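Local coordinates for uncharacterized protein (Legionella longbeachae NSW150, PDB 4JZA) that probably acts as a phosphoinositide phosphatase, removing the 3-phosphate from phosphatidylinositol 3-phosphate, with a likely role in lipid metabolism at the pathogen-host interface, at residues L128-E131 with A132-A136; Y135-M138 with G139-R142; S486-V489 with T490-Y494. All blocks are in the same frame, centred on the assembly; numbering follows the deposited sequence.

Interaction 1: residues L128-E131 with A132-A136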
ATOM      1  N   LEU A 128      -5.552  -7.256   0.404  1.00 43.06           N
ATOM      2  CA  LEU A 128      -6.860  -6.669   0.050  1.00 41.02           C
ATOM      3  C   LEU A 128      -7.205  -5.417   0.877  1.00 39.19           C
ATOM      4  O   LEU A 128      -7.535  -4.363   0.300  1.00 36.57           O
ATOM      5  CB  LEU A 128      -7.985  -7.673   0.211  1.00 37.63           C
ATOM      6  CG  LEU A 128      -8.090  -8.724  -0.862  1.00 36.65           C
ATOM      7  CD1 LEU A 128      -9.148  -9.743  -0.464  1.00 37.01           C
ATOM      8  CD2 LEU A 128      -8.440  -8.135  -2.210  1.00 37.60           C
ATOM      9  N   LEU A 129      -7.093  -5.525   2.204  1.00 35.15           N
ATOM     10  CA  LEU A 129      -7.265  -4.349   3.092  1.00 34.22           C
ATOM     11  C   LEU A 129      -6.275  -3.170   2.811  1.00 34.51           C
ATOM     12  O   LEU A 129      -6.654  -2.003   2.711  1.00 33.15           O
ATOM     13  CB  LEU A 129      -7.103  -4.784   4.541  1.00 33.16           C
ATOM     14  CG  LEU A 129      -7.476  -3.751   5.607  1.00 33.24           C
ATOM     15  CD1 LEU A 129      -8.873  -3.238   5.428  1.00 33.46           C
ATOM     16  CD2 LEU A 129      -7.293  -4.287   7.019  1.00 32.09           C
ATOM     17  N   ASN A 130      -5.000  -3.515   2.667  1.00 35.64           N
ATOM     18  CA  ASN A 130      -3.918  -2.562   2.520  1.00 33.54           C
ATOM     19  C   ASN A 130      -4.142  -1.755   1.291  1.00 32.91           C
ATOM     20  O   ASN A 130      -4.009  -0.547   1.309  1.00 34.97           O
ATOM     21  CB  ASN A 130      -2.591  -3.303   2.427  1.00 34.59           C
ATOM     22  CG  ASN A 130      -1.394  -2.366   2.426  1.00 34.81           C
ATOM     23  OD1 ASN A 130      -1.210  -1.580   3.351  1.00 32.49           O
ATOM     24  ND2 ASN A 130      -0.565  -2.464   1.381  1.00 35.30           N
ATOM     25  N   GLU A 131      -4.516  -2.439   0.217  1.00 35.63           N
ATOM     26  CA  GLU A 131      -4.734  -1.814  -1.137  1.00 33.56           C
ATOM     27  C   GLU A 131      -6.080  -1.145  -1.247  1.00 32.40           C
ATOM     28  O   GLU A 131      -6.197  -0.084  -1.850  1.00 34.58           O
ATOM     29  CB  GLU A 131      -4.469  -2.822  -2.297  1.00 32.73           C
ATOM     30  CG  GLU A 131      -2.991  -3.205  -2.385  1.00 33.07           C
ATOM     31  CD  GLU A 131      -2.679  -4.426  -3.221  1.00 35.56           C
ATOM     32  OE1 GLU A 131      -3.098  -4.554  -4.390  1.00 39.73           O
ATOM     33  OE2 GLU A 131      -1.975  -5.298  -2.736  1.00 41.75           O
ATOM     34  N   ALA A 132      -7.095  -1.705  -0.625  1.00 33.63           N
ATOM     35  CA  ALA A 132      -8.360  -0.967  -0.518  1.00 36.10           C
ATOM     36  C   ALA A 132      -8.176   0.365   0.186  1.00 34.40           C
ATOM     37  O   ALA A 132      -8.735   1.338  -0.222  1.00 35.25           O
ATOM     38  CB  ALA A 132      -9.439  -1.784   0.189  1.00 37.67           C
ATOM     39  N   GLU A 133      -7.367   0.433   1.219  1.00 36.77           N
ATOM     40  CA  GLU A 133      -7.171   1.716   1.872  1.00 39.19           C
ATOM     41  C   GLU A 133      -6.537   2.746   0.926  1.00 38.58           C
ATOM     42  O   GLU A 133      -6.892   3.907   0.944  1.00 39.98           O
ATOM     43  CB  GLU A 133      -6.281   1.558   3.091  1.00 43.21           C
ATOM     44  CG  GLU A 133      -6.265   2.807   3.958  1.00 46.64           C
ATOM     45  CD  GLU A 133      -5.100   2.876   4.936  1.00 47.79           C
ATOM     46  OE1 GLU A 133      -5.268   3.670   5.869  1.00 46.43           O
ATOM     47  OE2 GLU A 133      -4.053   2.179   4.789  1.00 44.88           O
ATOM     48  N   GLN A 134      -5.586   2.314   0.113  1.00 35.99           N
ATOM     49  CA  GLN A 134      -4.904   3.197  -0.800  1.00 34.38           C
ATOM     50  C   GLN A 134      -5.843   3.811  -1.810  1.00 32.93           C
ATOM     51  O   GLN A 134      -5.819   5.000  -2.013  1.00 32.10           O
ATOM     52  CB  GLN A 134      -3.849   2.387  -1.551  1.00 38.18           C
ATOM     53  CG  GLN A 134      -2.672   1.870  -0.717  1.00 38.89           C
ATOM     54  CD  GLN A 134      -1.785   0.996  -1.555  1.00 43.62           C
ATOM     55  OE1 GLN A 134      -1.892   1.011  -2.701  1.00 54.27           O
ATOM     56  NE2 GLN A 134      -0.889   0.340  -1.031  1.00 46.30           N
ATOM     57  N   TYR A 135      -6.659   2.973  -2.453  1.00 35.24           N
ATOM     58  CA  TYR A 135      -7.682   3.431  -3.400  1.00 35.63           C
ATOM     59  C   TYR A 135      -8.747   4.264  -2.657  1.00 36.72           C
ATOM     60  O   TYR A 135      -9.181   5.287  -3.195  1.00 35.99           O
ATOM     61  CB  TYR A 135      -8.320   2.291  -4.191  1.00 35.26           C
ATOM     62  CG  TYR A 135      -7.476   1.823  -5.327  1.00 35.34           C
ATOM     63  CD1 TYR A 135      -6.550   0.834  -5.148  1.00 36.82           C
ATOM     64  CD2 TYR A 135      -7.636   2.336  -6.598  1.00 36.29           C
ATOM     65  CE1 TYR A 135      -5.758   0.398  -6.187  1.00 36.92           C
ATOM     66  CE2 TYR A 135      -6.853   1.909  -7.649  1.00 34.61           C
ATOM     67  CZ  TYR A 135      -5.912   0.949  -7.415  1.00 36.65           C
ATOM     68  OH  TYR A 135      -5.112   0.509  -8.409  1.00 41.22           O
ATOM     69  N   ALA A 136      -9.128   3.911  -1.435  1.00 33.57           N
ATOM     70  CA  ALA A 136     -10.046   4.826  -0.705  1.00 37.28           C
ATOM     71  C   ALA A 136      -9.465   6.218  -0.550  1.00 38.52           C
ATOM     72  O   ALA A 136     -10.199   7.220  -0.658  1.00 34.43           O
ATOM     73  CB  ALA A 136     -10.426   4.326   0.702  1.00 37.47           C
TER

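Interaction 2: residues Y135-M138 with G139-R142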
ATOM      1  N   TYR A 135      -6.659   2.973  -2.453  1.00 35.24           N
ATOM      2  CA  TYR A 135      -7.682   3.431  -3.400  1.00 35.63           C
ATOM      3  C   TYR A 135      -8.747   4.264  -2.657  1.00 36.72           C
ATOM      4  O   TYR A 135      -9.181   5.287  -3.195  1.00 35.99           O
ATOM      5  CB  TYR A 135      -8.320   2.291  -4.191  1.00 35.26           C
ATOM      6  CG  TYR A 135      -7.476   1.823  -5.327  1.00 35.34           C
ATOM      7  CD1 TYR A 135      -6.550   0.834  -5.148  1.00 36.82           C
ATOM      8  CD2 TYR A 135      -7.636   2.336  -6.598  1.00 36.29           C
ATOM      9  CE1 TYR A 135      -5.758   0.398  -6.187  1.00 36.92           C
ATOM     10  CE2 TYR A 135      -6.853   1.909  -7.649  1.00 34.61           C
ATOM     11  CZ  TYR A 135      -5.912   0.949  -7.415  1.00 36.65           C
ATOM     12  OH  TYR A 135      -5.112   0.509  -8.409  1.00 41.22           O
ATOM     13  N   ALA A 136      -9.128   3.911  -1.435  1.00 33.57           N
ATOM     14  CA  ALA A 136     -10.046   4.826  -0.705  1.00 37.28           C
ATOM     15  C   ALA A 136      -9.465   6.218  -0.550  1.00 38.52           C
ATOM     16  O   ALA A 136     -10.199   7.220  -0.658  1.00 34.43           O
ATOM     17  CB  ALA A 136     -10.426   4.326   0.702  1.00 37.47           C
ATOM     18  N   LEU A 137      -8.150   6.267  -0.279  1.00 39.09           N
ATOM     19  CA  LEU A 137      -7.449   7.538  -0.112  1.00 39.12           C
ATOM     20  C   LEU A 137      -7.290   8.328  -1.430  1.00 42.11           C
ATOM     21  O   LEU A 137      -7.399   9.563  -1.414  1.00 42.66           O
ATOM     22  CB  LEU A 137      -6.079   7.330   0.528  1.00 38.38           C
ATOM     23  CG  LEU A 137      -6.096   6.853   1.971  1.00 39.03           C
ATOM     24  CD1 LEU A 137      -4.685   6.409   2.362  1.00 41.12           C
ATOM     25  CD2 LEU A 137      -6.635   7.903   2.949  1.00 39.22           C
HETATM   26  N   MSE A 138      -7.003   7.634  -2.537  1.00 40.55           N
HETATM   27  CA  MSE A 138      -6.912   8.283  -3.828  1.00 41.58           C
HETATM   28  C   MSE A 138      -8.209   8.997  -4.130  1.00 44.99           C
HETATM   29  O   MSE A 138      -8.238  10.179  -4.496  1.00 42.82           O
HETATM   30  CB  MSE A 138      -6.664   7.208  -4.851  1.00 42.58           C
HETATM   31  CG  MSE A 138      -6.257   7.840  -6.146  1.00 45.04           C
HETATM   32 SE   MSE A 138      -5.802   6.494  -7.474  0.92 50.92          SE
HETATM   33  CE  MSE A 138      -7.574   5.702  -7.865  1.00 44.17           C
ATOM     34  N   GLY A 139      -9.310   8.285  -3.929  1.00 49.99           N
ATOM     35  CA  GLY A 139     -10.653   8.799  -4.212  1.00 51.95           C
ATOM     36  C   GLY A 139     -10.979  10.055  -3.424  1.00 53.06           C
ATOM     37  O   GLY A 139     -11.618  10.944  -3.934  1.00 54.48           O
ATOM     38  N   GLU A 140     -10.476  10.130  -2.205  1.00 52.52           N
ATOM     39  CA  GLU A 140     -10.826  11.161  -1.266  1.00 54.35           C
ATOM     40  C   GLU A 140     -10.032  12.429  -1.560  1.00 52.21           C
ATOM     41  O   GLU A 140     -10.482  13.505  -1.234  1.00 51.61           O
ATOM     42  CB  GLU A 140     -10.480  10.688   0.148  1.00 63.29           C
ATOM     43  CG  GLU A 140     -11.508  10.976   1.237  1.00 79.71           C
ATOM     44  CD  GLU A 140     -11.061  10.479   2.638  1.00 98.61           C
ATOM     45  OE1 GLU A 140      -9.913  10.766   3.070  1.00 98.63           O
ATOM     46  OE2 GLU A 140     -11.849   9.789   3.335  1.00113.15           O
ATOM     47  N   GLY A 141      -8.851  12.318  -2.168  1.00 47.22           N
ATOM     48  CA  GLY A 141      -7.990  13.487  -2.348  1.00 46.27           C
ATOM     49  C   GLY A 141      -7.123  13.815  -1.135  1.00 44.91           C
ATOM     50  O   GLY A 141      -7.233  13.179  -0.110  1.00 44.66           O
ATOM     51  N   ARG A 142      -6.286  14.847  -1.235  1.00 42.48           N
ATOM     52  CA  ARG A 142      -5.377  15.227  -0.148  1.00 40.54           C
ATOM     53  C   ARG A 142      -5.458  16.712   0.170  1.00 41.07           C
ATOM     54  O   ARG A 142      -5.449  17.541  -0.750  1.00 38.69           O
ATOM     55  CB  ARG A 142      -3.925  14.909  -0.549  1.00 40.67           C
ATOM     56  CG  ARG A 142      -2.893  14.983   0.580  1.00 39.58           C
ATOM     57  CD  ARG A 142      -1.476  14.866   0.027  1.00 42.23           C
ATOM     58  NE  ARG A 142      -0.463  14.475   1.023  1.00 39.90           N
ATOM     59  CZ  ARG A 142       0.735  13.945   0.725  1.00 40.80           C
ATOM     60  NH1 ARG A 142       1.118  13.746  -0.529  1.00 43.19           N
ATOM     61  NH2 ARG A 142       1.563  13.572   1.688  1.00 42.19           N
TER

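Interaction 3: residues S486-V489 with T490-Y494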
ATOM      1  N   SER A 486      30.265  16.178 -11.512  1.00 60.40           N
ATOM      2  CA  SER A 486      29.537  16.860 -12.585  1.00 63.33           C
ATOM      3  C   SER A 486      28.798  18.013 -11.978  1.00 67.95           C
ATOM      4  O   SER A 486      28.683  19.059 -12.631  1.00 71.21           O
ATOM      5  CB  SER A 486      28.487  16.031 -13.332  1.00 62.85           C
ATOM      6  OG  SER A 486      28.671  14.655 -13.192  1.00 61.38           O
ATOM      7  N   LEU A 487      28.286  17.837 -10.751  1.00 61.60           N
ATOM      8  CA  LEU A 487      27.563  18.932 -10.141  1.00 60.58           C
ATOM      9  C   LEU A 487      28.511  20.120  -9.869  1.00 61.99           C
ATOM     10  O   LEU A 487      28.183  21.250 -10.251  1.00 63.95           O
ATOM     11  CB  LEU A 487      26.806  18.514  -8.897  1.00 58.92           C
ATOM     12  CG  LEU A 487      25.601  19.403  -8.533  1.00 61.91           C
ATOM     13  CD1 LEU A 487      24.969  18.995  -7.232  1.00 63.65           C
ATOM     14  CD2 LEU A 487      25.963  20.853  -8.366  1.00 67.40           C
ATOM     15  N   LEU A 488      29.670  19.887  -9.245  1.00 60.30           N
ATOM     16  CA  LEU A 488      30.675  20.967  -9.084  1.00 61.59           C
ATOM     17  C   LEU A 488      31.103  21.621 -10.410  1.00 60.17           C
ATOM     18  O   LEU A 488      31.159  22.842 -10.541  1.00 59.07           O
ATOM     19  CB  LEU A 488      31.932  20.450  -8.385  1.00 60.07           C
ATOM     20  CG  LEU A 488      31.843  20.559  -6.880  1.00 58.64           C
ATOM     21  CD1 LEU A 488      32.920  19.719  -6.226  1.00 59.35           C
ATOM     22  CD2 LEU A 488      31.936  22.008  -6.442  1.00 57.25           C
ATOM     23  N   VAL A 489      31.411  20.799 -11.394  1.00 60.84           N
ATOM     24  CA  VAL A 489      31.802  21.326 -12.662  1.00 64.98           C
ATOM     25  C   VAL A 489      30.681  22.188 -13.243  1.00 61.68           C
ATOM     26  O   VAL A 489      30.922  23.337 -13.592  1.00 64.82           O
ATOM     27  CB  VAL A 489      32.253  20.195 -13.598  1.00 67.16           C
ATOM     28  CG1 VAL A 489      32.321  20.693 -15.047  1.00 69.53           C
ATOM     29  CG2 VAL A 489      33.589  19.654 -13.100  1.00 64.61           C
ATOM     30  N   THR A 490      29.468  21.656 -13.310  1.00 59.89           N
ATOM     31  CA  THR A 490      28.322  22.400 -13.862  1.00 59.56           C
ATOM     32  C   THR A 490      28.030  23.680 -13.080  1.00 58.99           C
ATOM     33  O   THR A 490      27.689  24.736 -13.659  1.00 57.36           O
ATOM     34  CB  THR A 490      27.038  21.563 -13.876  1.00 58.83           C
ATOM     35  OG1 THR A 490      27.290  20.276 -14.451  1.00 64.09           O
ATOM     36  CG2 THR A 490      25.967  22.227 -14.686  1.00 58.35           C
ATOM     37  N   ALA A 491      28.175  23.610 -11.771  1.00 56.49           N
ATOM     38  CA  ALA A 491      27.789  24.740 -10.955  1.00 59.85           C
ATOM     39  C   ALA A 491      28.851  25.820 -10.903  1.00 60.44           C
ATOM     40  O   ALA A 491      28.519  26.980 -10.728  1.00 60.45           O
ATOM     41  CB  ALA A 491      27.404  24.297  -9.559  1.00 60.26           C
ATOM     42  N   LYS A 492      30.119  25.467 -11.062  1.00 65.59           N
ATOM     43  CA  LYS A 492      31.159  26.506 -11.153  1.00 70.99           C
ATOM     44  C   LYS A 492      30.952  27.461 -12.319  1.00 69.15           C
ATOM     45  O   LYS A 492      31.145  28.675 -12.170  1.00 68.77           O
ATOM     46  CB  LYS A 492      32.550  25.910 -11.218  1.00 75.35           C
ATOM     47  CG  LYS A 492      32.992  25.411  -9.857  1.00 83.65           C
ATOM     48  CD  LYS A 492      34.464  25.013  -9.804  1.00 90.37           C
ATOM     49  CE  LYS A 492      34.645  23.655  -9.149  1.00 90.53           C
ATOM     50  NZ  LYS A 492      35.764  23.671  -8.184  1.00 89.32           N
ATOM     51  N   LYS A 493      30.505  26.927 -13.455  1.00 65.43           N
ATOM     52  CA  LYS A 493      30.161  27.754 -14.588  1.00 60.99           C
ATOM     53  C   LYS A 493      29.345  28.960 -14.173  1.00 56.58           C
ATOM     54  O   LYS A 493      29.435  29.988 -14.800  1.00 58.47           O
ATOM     55  CB  LYS A 493      29.370  26.965 -15.612  1.00 65.11           C
ATOM     56  CG  LYS A 493      30.119  25.850 -16.354  1.00 70.00           C
ATOM     57  CD  LYS A 493      29.141  25.180 -17.346  1.00 83.38           C
ATOM     58  CE  LYS A 493      29.778  24.386 -18.487  1.00 88.55           C
ATOM     59  NZ  LYS A 493      30.070  22.977 -18.116  1.00 91.32           N
ATOM     60  N   TYR A 494      28.584  28.847 -13.086  1.00 55.35           N
ATOM     61  CA  TYR A 494      27.642  29.907 -12.639  1.00 52.81           C
ATOM     62  C   TYR A 494      28.194  30.898 -11.611  1.00 52.29           C
ATOM     63  O   TYR A 494      27.577  31.945 -11.354  1.00 52.11           O
ATOM     64  CB  TYR A 494      26.357  29.257 -12.046  1.00 49.96           C
ATOM     65  CG  TYR A 494      25.451  28.554 -13.070  1.00 47.20           C
ATOM     66  CD1 TYR A 494      25.785  27.297 -13.591  1.00 46.92           C
ATOM     67  CD2 TYR A 494      24.253  29.143 -13.480  1.00 45.28           C
ATOM     68  CE1 TYR A 494      24.969  26.662 -14.513  1.00 46.09           C
ATOM     69  CE2 TYR A 494      23.418  28.531 -14.390  1.00 45.59           C
ATOM     70  CZ  TYR A 494      23.770  27.286 -14.914  1.00 47.93           C
ATOM     71  OH  TYR A 494      22.928  26.681 -15.851  1.00 45.71           O
TER

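Interaction 1: residues L128-E131 with A132-A136
Residues Leu128 to Ala136 make about two and a half turns in a buried part of α-helix 122-140, and the contact is an i to i+4 one along that helix. Ala132 N donates to Leu128 O at 2.8 Å, and Glu133 N donates to Leu129 O at 2.9 Å. Tyr135 N donates to Glu131 O at 3.1 Å in an almost straight bond, with an N-H...O angle of 175°. The bond from Gln134 N to Asn130 O is weak. Beside it, Gln134 CG rests 3.4 Å from Asn130 O. The two side-chain amides then pass at an angle, their planes 77° apart, with Asn130 ND2 and Gln134 NE2 3.7 Å from each other. These are two donors, so the approach is not a bond. A chi1 of -174° sets Asn130 CG beside the carbonyl carbon, which brings ND2 near Gln134, and OD1 bonds to Arg341 and to Val656 N. Glu131 and Tyr135 run to the same helix, 315-325: Glu131 OE1 bonds to His316 and Gln317, and Tyr135 OH to Gln317. Glu133 bridges Arg48 and Arg341 and also takes a bond from Ser51, which probably helps to stabilise its negative charge in this buried place. Glu131 O lies at the edge of the Tyr135 ring, in its plane, 3.4 Å from CD1.

Interaction 2: residues Y135-M138 with G139-R142
Gly141 N stands over a face of the flat Met138 carbonyl group, 64° out of its plane. This bond spans only three residues, with Gly141 N 3.2 Å from Met138 O, and does not use a lone-pair direction. Gly139 N, by contrast, makes a regular i to i+4 bond of 3.1 Å to Tyr135 O. Tyr135 starts away from residues 139-142, and its side chain stays 6.1 Å or more from them. Its ring meets the His342 ring with planes about 55° apart and also touches Phe58, Thr344 and Leu321.

Between the two bonds the pattern changes. Glu140 N is shared between Ala136 O at 3.3 Å and Leu137 O at 3.2 Å, both weak bonds. Leu137 O also takes a weak bond from Gly141 N. The last turn therefore mixes four-residue and three-residue spacing, as in a helix tightening toward 3-10 form. Glu140 CB sits over this turn, 3.6 Å from both Ala136 O and Leu137 O, though Glu140 as a whole is poorly ordered.

Met138, a selenomethionine, turns to helix 315-325. Its CG is anti to the backbone N (chi1 -167°), the chain bends about the CG-SE bond, and the side chain packs on Val324. Beyond the turn, the Arg142 guanidinium group bonds to Asn350, Gln611 and the His608 carbonyl.

Gly141 is the first residue to leave helical angles, and its phi is positive. Arg142 N lies too far from Leu137 O for the six-residue bond of a Schellman motif. The arrangement is a glycine-terminated helix C-terminus, and it leads from helix 122-140 into strand 144-150 of the mixed sheet.

Interaction 3: residues S486-V489 with T490-Y494
Thr490 turns its side chain back on Ser486, one helical turn earlier in helix 482-492. Its CB comes first, 3.2 Å from Ser486 O. From there OG1 continues to the same oxygen and donates a hydrogen bond of 2.6 Å to Ser486 O. This reach depends on chi1 of -49°, which sets OG1 beside the backbone N and anti to the carbonyl carbon. The other branch, CG2, lies anti to the backbone N. The side chain as a whole touches Leu411 and Leu462, the latter on strand 462-465 at an edge of the mixed sheet.

Ser486 O is thus gripped twice by one residue. Thr490 N also donates to Ser486 O, at 2.8 Å. The two donors come from opposite faces of the carbonyl plane, the hydroxyl 35° out of it and the amide 27°. The hydroxyl of Ser486 does the same kind of thing one turn earlier, since its OG bonds to Lys482 O.

The next two amides follow the regular α-helical pattern: Ala491 N bonds to Leu487 O, and Lys492 N to Leu488 O at 2.9 Å. Ala491 CB meets Leu487 CD2 at 3.9 Å, and this apolar pair faces Ile538 of helix 524-542. On another side of the helix the long Lys492 chain passes close to Leu488 O with its CG and CE. It then crosses Leu488, CE coming 4.2 Å from CD2, and both side chains also touch Gln509 of helix 501-513.

The chemistry is split by side. The threonine hydroxyl gives its proton to Ser486 O in its own helix, and the side chain also rests against Leu411 and Leu462. Leucine and alanine methyls supply the buried seam, and the lysine lends its aliphatic part to a more exposed edge.

Interactions 1 and 2 are successive pieces of one helix, 122-140, sharing Tyr135 and Ala136, with centres 10 Å apart. Interaction 1 lies in the core and its polar side chains are tied to other parts of the chain by charge and hydrogen bonds. Interaction 2 is partly buried; there the backbone dominates, and the bonds weaken as the helix stops. Both helix stretches pack against helices 41-62 and 315-325. Interaction 3 is separate, about 32 Å from interaction 1 and 25 Å from interaction 2 between nearest atoms. It lies far from the centre of the chain, on a helix with exposed lysines, and its side-chain hydroxyls bond to backbone carbonyls one turn back.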